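Local atomic coordinates of digeranylgeranylglycerophospholipid reductase (Sulfolobus acidocaldarius, PDB entry 4OPC), a protein that uses FAD to hydrogenate the double bonds of geranylgeranyl chains, converting unsaturated archaeols into the saturated archaeols of archaeal membrane lipids. Residues K38-I43 against V115-L120. Numbering follows the deposited sequence. Where two conformers were deposited one is given.
With FDA (dihydroflavine-adenine dinucleotide), chain B.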
loop_
_atom_site.group_PDB
_atom_site.type_symbol
_atom_site.label_atom_id
_atom_site.label_comp_id
_atom_site.label_asym_id
_atom_site.label_seq_id
_atom_site.Cartn_x
_atom_site.Cartn_y
_atom_site.Cartn_z
ATOM N N LYS A 38 -6.456 -18.662 -2.791
ATOM C CA LYS A 38 -6.944 -18.636 -4.171
ATOM C C LYS A 38 -6.367 -19.777 -4.994
ATOM O O LYS A 38 -5.265 -20.240 -4.726
ATOM C CB LYS A 38 -6.557 -17.318 -4.834
ATOM C CG LYS A 38 -7.304 -16.114 -4.288
ATOM C CD LYS A 38 -6.773 -14.812 -4.877
ATOM C CE LYS A 38 -7.543 -13.626 -4.313
ATOM N NZ LYS A 38 -7.127 -12.355 -4.962
ATOM N N PRO A 39 -7.096 -20.211 -6.028
ATOM C CA PRO A 39 -6.473 -21.129 -6.983
ATOM C C PRO A 39 -5.397 -20.386 -7.761
ATOM O O PRO A 39 -5.499 -19.163 -7.950
ATOM C CB PRO A 39 -7.626 -21.483 -7.922
ATOM C CG PRO A 39 -8.532 -20.320 -7.862
ATOM C CD PRO A 39 -8.448 -19.811 -6.444
ATOM N N TRP A 40 -4.385 -21.122 -8.203
ATOM C CA TRP A 40 -3.251 -20.571 -8.928
ATOM C C TRP A 40 -3.609 -19.485 -9.942
ATOM O O TRP A 40 -3.028 -18.401 -9.913
ATOM C CB TRP A 40 -2.509 -21.695 -9.647
ATOM C CG TRP A 40 -1.232 -22.110 -8.987
ATOM C CD1 TRP A 40 -0.992 -23.274 -8.299
ATOM C CD2 TRP A 40 -0.003 -21.375 -8.972
ATOM N NE1 TRP A 40 0.313 -23.303 -7.861
ATOM C CE2 TRP A 40 0.936 -22.141 -8.255
ATOM C CE3 TRP A 40 0.395 -20.146 -9.508
ATOM C CZ2 TRP A 40 2.252 -21.717 -8.061
ATOM C CZ3 TRP A 40 1.695 -19.725 -9.306
ATOM C CH2 TRP A 40 2.608 -20.505 -8.594
ATOM N N ASN A 41 -4.554 -19.757 -10.837
ATOM C CA ASN A 41 -4.811 -18.802 -11.915
ATOM C C ASN A 41 -5.511 -17.520 -11.479
ATOM O O ASN A 41 -5.682 -16.603 -12.278
ATOM C CB ASN A 41 -5.532 -19.452 -13.095
ATOM C CG ASN A 41 -6.840 -20.077 -12.711
ATOM O OD1 ASN A 41 -7.404 -19.777 -11.663
ATOM N ND2 ASN A 41 -7.337 -20.976 -13.566
ATOM N N ARG A 42 -5.892 -17.439 -10.208
ATOM C CA ARG A 42 -6.479 -16.213 -9.680
ATOM C C ARG A 42 -5.552 -15.478 -8.731
ATOM O O ARG A 42 -5.846 -14.359 -8.324
ATOM C CB ARG A 42 -7.800 -16.505 -8.978
ATOM C CG ARG A 42 -8.877 -17.012 -9.907
ATOM C CD ARG A 42 -10.221 -17.051 -9.214
ATOM N NE ARG A 42 -10.698 -15.697 -8.969
ATOM C CZ ARG A 42 -11.646 -15.104 -9.682
ATOM N NH1 ARG A 42 -12.242 -15.755 -10.674
ATOM N NH2 ARG A 42 -12.005 -13.862 -9.394
ATOM N N ILE A 43 -4.428 -16.081 -8.368
ATOM C CA ILE A 43 -3.521 -15.409 -7.446
ATOM C C ILE A 43 -3.047 -14.095 -8.053
ATOM O O ILE A 43 -2.635 -14.040 -9.217
ATOM C CB ILE A 43 -2.325 -16.288 -7.033
ATOM C CG1 ILE A 43 -2.825 -17.512 -6.266
ATOM C CG2 ILE A 43 -1.364 -15.487 -6.143
ATOM C CD1 ILE A 43 -1.759 -18.576 -6.012
ATOM N N VAL A 115 11.045 -22.710 -3.739
ATOM C CA VAL A 115 9.934 -22.445 -2.822
ATOM C C VAL A 115 8.763 -23.374 -3.141
ATOM O O VAL A 115 8.402 -23.540 -4.305
ATOM C CB VAL A 115 9.483 -20.970 -2.892
ATOM C CG1 VAL A 115 8.267 -20.722 -2.002
ATOM C CG2 VAL A 115 10.641 -20.056 -2.506
ATOM N N GLU A 116 8.211 -24.016 -2.118
ATOM C CA GLU A 116 7.020 -24.832 -2.301
ATOM C C GLU A 116 5.780 -23.950 -2.216
ATOM O O GLU A 116 5.716 -23.057 -1.371
ATOM C CB GLU A 116 6.964 -25.944 -1.250
ATOM C CG GLU A 116 5.855 -26.945 -1.496
ATOM C CD GLU A 116 5.962 -28.187 -0.632
ATOM O OE1 GLU A 116 6.814 -28.219 0.282
ATOM O OE2 GLU A 116 5.189 -29.135 -0.883
ATOM N N ILE A 117 4.808 -24.185 -3.097
ATOM C CA ILE A 117 3.583 -23.387 -3.133
ATOM C C ILE A 117 2.345 -24.275 -3.134
ATOM O O ILE A 117 2.217 -25.161 -3.980
ATOM C CB ILE A 117 3.537 -22.501 -4.378
ATOM C CG1 ILE A 117 4.765 -21.586 -4.412
ATOM C CG2 ILE A 117 2.226 -21.691 -4.423
ATOM C CD1 ILE A 117 4.791 -20.615 -5.571
ATOM N N TRP A 118 1.445 -24.036 -2.183
ATOM C CA TRP A 118 0.150 -24.707 -2.173
ATOM C C TRP A 118 -0.956 -23.681 -2.385
ATOM O O TRP A 118 -1.172 -22.811 -1.538
ATOM C CB TRP A 118 -0.094 -25.435 -0.848
ATOM C CG TRP A 118 0.930 -26.485 -0.458
ATOM C CD1 TRP A 118 1.932 -27.005 -1.232
ATOM C CD2 TRP A 118 1.038 -27.113 0.820
ATOM N NE1 TRP A 118 2.661 -27.913 -0.501
ATOM C CE2 TRP A 118 2.134 -27.996 0.762
ATOM C CE3 TRP A 118 0.320 -27.003 2.013
ATOM C CZ2 TRP A 118 2.522 -28.776 1.850
ATOM C CZ3 TRP A 118 0.711 -27.774 3.098
ATOM C CH2 TRP A 118 1.798 -28.651 3.005
ATOM N N ASP A 119 -1.634 -23.773 -3.519
ATOM C CA ASP A 119 -2.793 -22.930 -3.781
ATOM C C ASP A 119 -4.047 -23.556 -3.175
ATOM O O ASP A 119 -4.026 -24.702 -2.683
ATOM C CB ASP A 119 -2.965 -22.648 -5.289
ATOM C CG ASP A 119 -3.475 -23.857 -6.076
ATOM O OD1 ASP A 119 -3.228 -25.011 -5.662
ATOM O OD2 ASP A 119 -4.100 -23.662 -7.135
ATOM N N LEU A 120 -5.146 -22.805 -3.227
ATOM C CA LEU A 120 -6.408 -23.211 -2.600
ATOM C C LEU A 120 -6.201 -23.674 -1.152
ATOM O O LEU A 120 -6.893 -24.581 -0.673
ATOM C CB LEU A 120 -7.139 -24.275 -3.428
ATOM C CG LEU A 120 -8.657 -24.067 -3.527
ATOM C CD1 LEU A 120 -9.015 -22.803 -4.333
ATOM C CD2 LEU A 120 -9.348 -25.297 -4.096
HETATM P PA FDA B . -3.127 -8.882 -1.533
HETATM O O1A FDA B . -4.475 -8.618 -0.987
HETATM O O2A FDA B . -2.883 -8.548 -3.000
HETATM O O5B FDA B . -2.778 -10.413 -1.331
HETATM C C5B FDA B . -3.138 -11.092 -0.111
HETATM C C4B FDA B . -3.227 -12.561 -0.427
HETATM O O4B FDA B . -3.393 -13.304 0.798
HETATM C C3B FDA B . -4.392 -12.959 -1.340
HETATM O O3B FDA B . -3.918 -13.589 -2.529
HETATM C C2B FDA B . -5.274 -13.853 -0.447
HETATM O O2B FDA B . -5.903 -14.899 -1.171
HETATM C C1B FDA B . -4.259 -14.394 0.549
HETATM N N9A FDA B . -4.764 -14.812 1.851
HETATM C C8A FDA B . -5.434 -14.040 2.769
HETATM N N7A FDA B . -5.696 -14.660 3.897
HETATM C C5A FDA B . -5.150 -15.922 3.711
HETATM C C6A FDA B . -5.046 -17.042 4.558
HETATM N N6A FDA B . -5.460 -17.055 5.826
HETATM N N1A FDA B . -4.396 -18.123 4.085
HETATM C C2A FDA B . -3.941 -18.103 2.828
HETATM N N3A FDA B . -3.944 -17.095 1.952
HETATM C C4A FDA B . -4.544 -16.017 2.470
HETATM N N1 FDA B . -1.398 -0.061 -5.532
HETATM C C2 FDA B . -0.501 0.298 -6.506
HETATM O O2 FDA B . 0.708 0.179 -6.336
HETATM N N3 FDA B . -1.015 0.762 -7.688
HETATM C C4 FDA B . -2.339 1.020 -7.978
HETATM O O4 FDA B . -2.666 1.308 -9.127
HETATM C C4X FDA B . -3.214 0.694 -6.919
HETATM N N5 FDA B . -4.555 0.870 -7.097
HETATM C C5X FDA B . -5.454 0.266 -6.242
HETATM C C6 FDA B . -6.802 0.203 -6.565
HETATM C C7 FDA B . -7.710 -0.477 -5.769
HETATM C C7M FDA B . -9.136 -0.624 -6.234
HETATM C C8 FDA B . -7.269 -1.079 -4.581
HETATM C C8M FDA B . -8.221 -1.887 -3.729
HETATM C C9 FDA B . -5.916 -1.002 -4.240
HETATM C C9A FDA B . -5.003 -0.357 -5.065
HETATM N N10 FDA B . -3.621 -0.296 -4.773
HETATM C C10 FDA B . -2.740 0.117 -5.749
HETATM C "C1'" FDA B . -3.054 -0.962 -3.574
HETATM C "C2'" FDA B . -2.479 -2.343 -3.939
HETATM O "O2'" FDA B . -3.390 -3.064 -4.774
HETATM C "C3'" FDA B . -2.223 -3.166 -2.674
HETATM O "O3'" FDA B . -1.528 -2.347 -1.744
HETATM C "C4'" FDA B . -1.368 -4.426 -2.873
HETATM O "O4'" FDA B . -1.830 -5.207 -3.974
HETATM C "C5'" FDA B . -1.331 -5.267 -1.618
HETATM O "O5'" FDA B . -0.610 -6.490 -1.867
HETATM P P FDA B . -0.576 -7.625 -0.753
HETATM O O1P FDA B . 0.245 -8.720 -1.297
HETATM O O2P FDA B . -0.201 -7.059 0.609
HETATM O O3P FDA B . -2.101 -8.080 -0.584
HETATM O O HOH W 1 1.909 -25.370 -6.596
#
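With its CG set between the backbone N and the carbonyl carbon (chi1 73°), Asp119 turns its carboxylate onto the start of the 3-10 segment 40-42, where OD2 accepts a hydrogen bond from the backbone N of Trp40 (2.8 Å) through its anti lone pair. The same oxygen lies 3.3 Å from Trp40 CD1, and the indole and carboxylate planes stand 47° apart. On Ile117, the chi1 of -58° places CG1 beside the backbone N and CG2 anti to it, and both branches reach the six-membered end of the indole: CG2 packs 3.6 Å from Trp40 CZ2. At the ring edge, in plane, a water accepts from Trp40 NE1 and donates to Ile117 O at 2.6 Å. Ile43 CD1 lies over one indole face, towards its rim, while helix 99-112 supplies further packing through Leu107. Replacing Trp40 by an alanine is likely to open a gap beside Ile117 and to leave the bridging water without its indole donor. Farther along, Leu120 N donates to Lys38 O at 3.0 Å, nearly straight but from above the carbonyl plane, and Leu120 CD1 rests 3.7 Å from Pro39 CD. The contact thus joins the loop after strand 32-35 to the edge strand 116-118 of the Rossmann-type sheet, next to the FAD site: Lys38 CG lies 3.6 Å from O2B of the adenosine ribose of dihydroflavine-adenine dinucleotide (FDA), while its NZ pairs with Asp45. Asp119 OD2 also forms a salt bridge with Arg142, so one carboxylate oxygen serves both a backbone amide and a guanidinium, an arrangement likely to favour its ionised form.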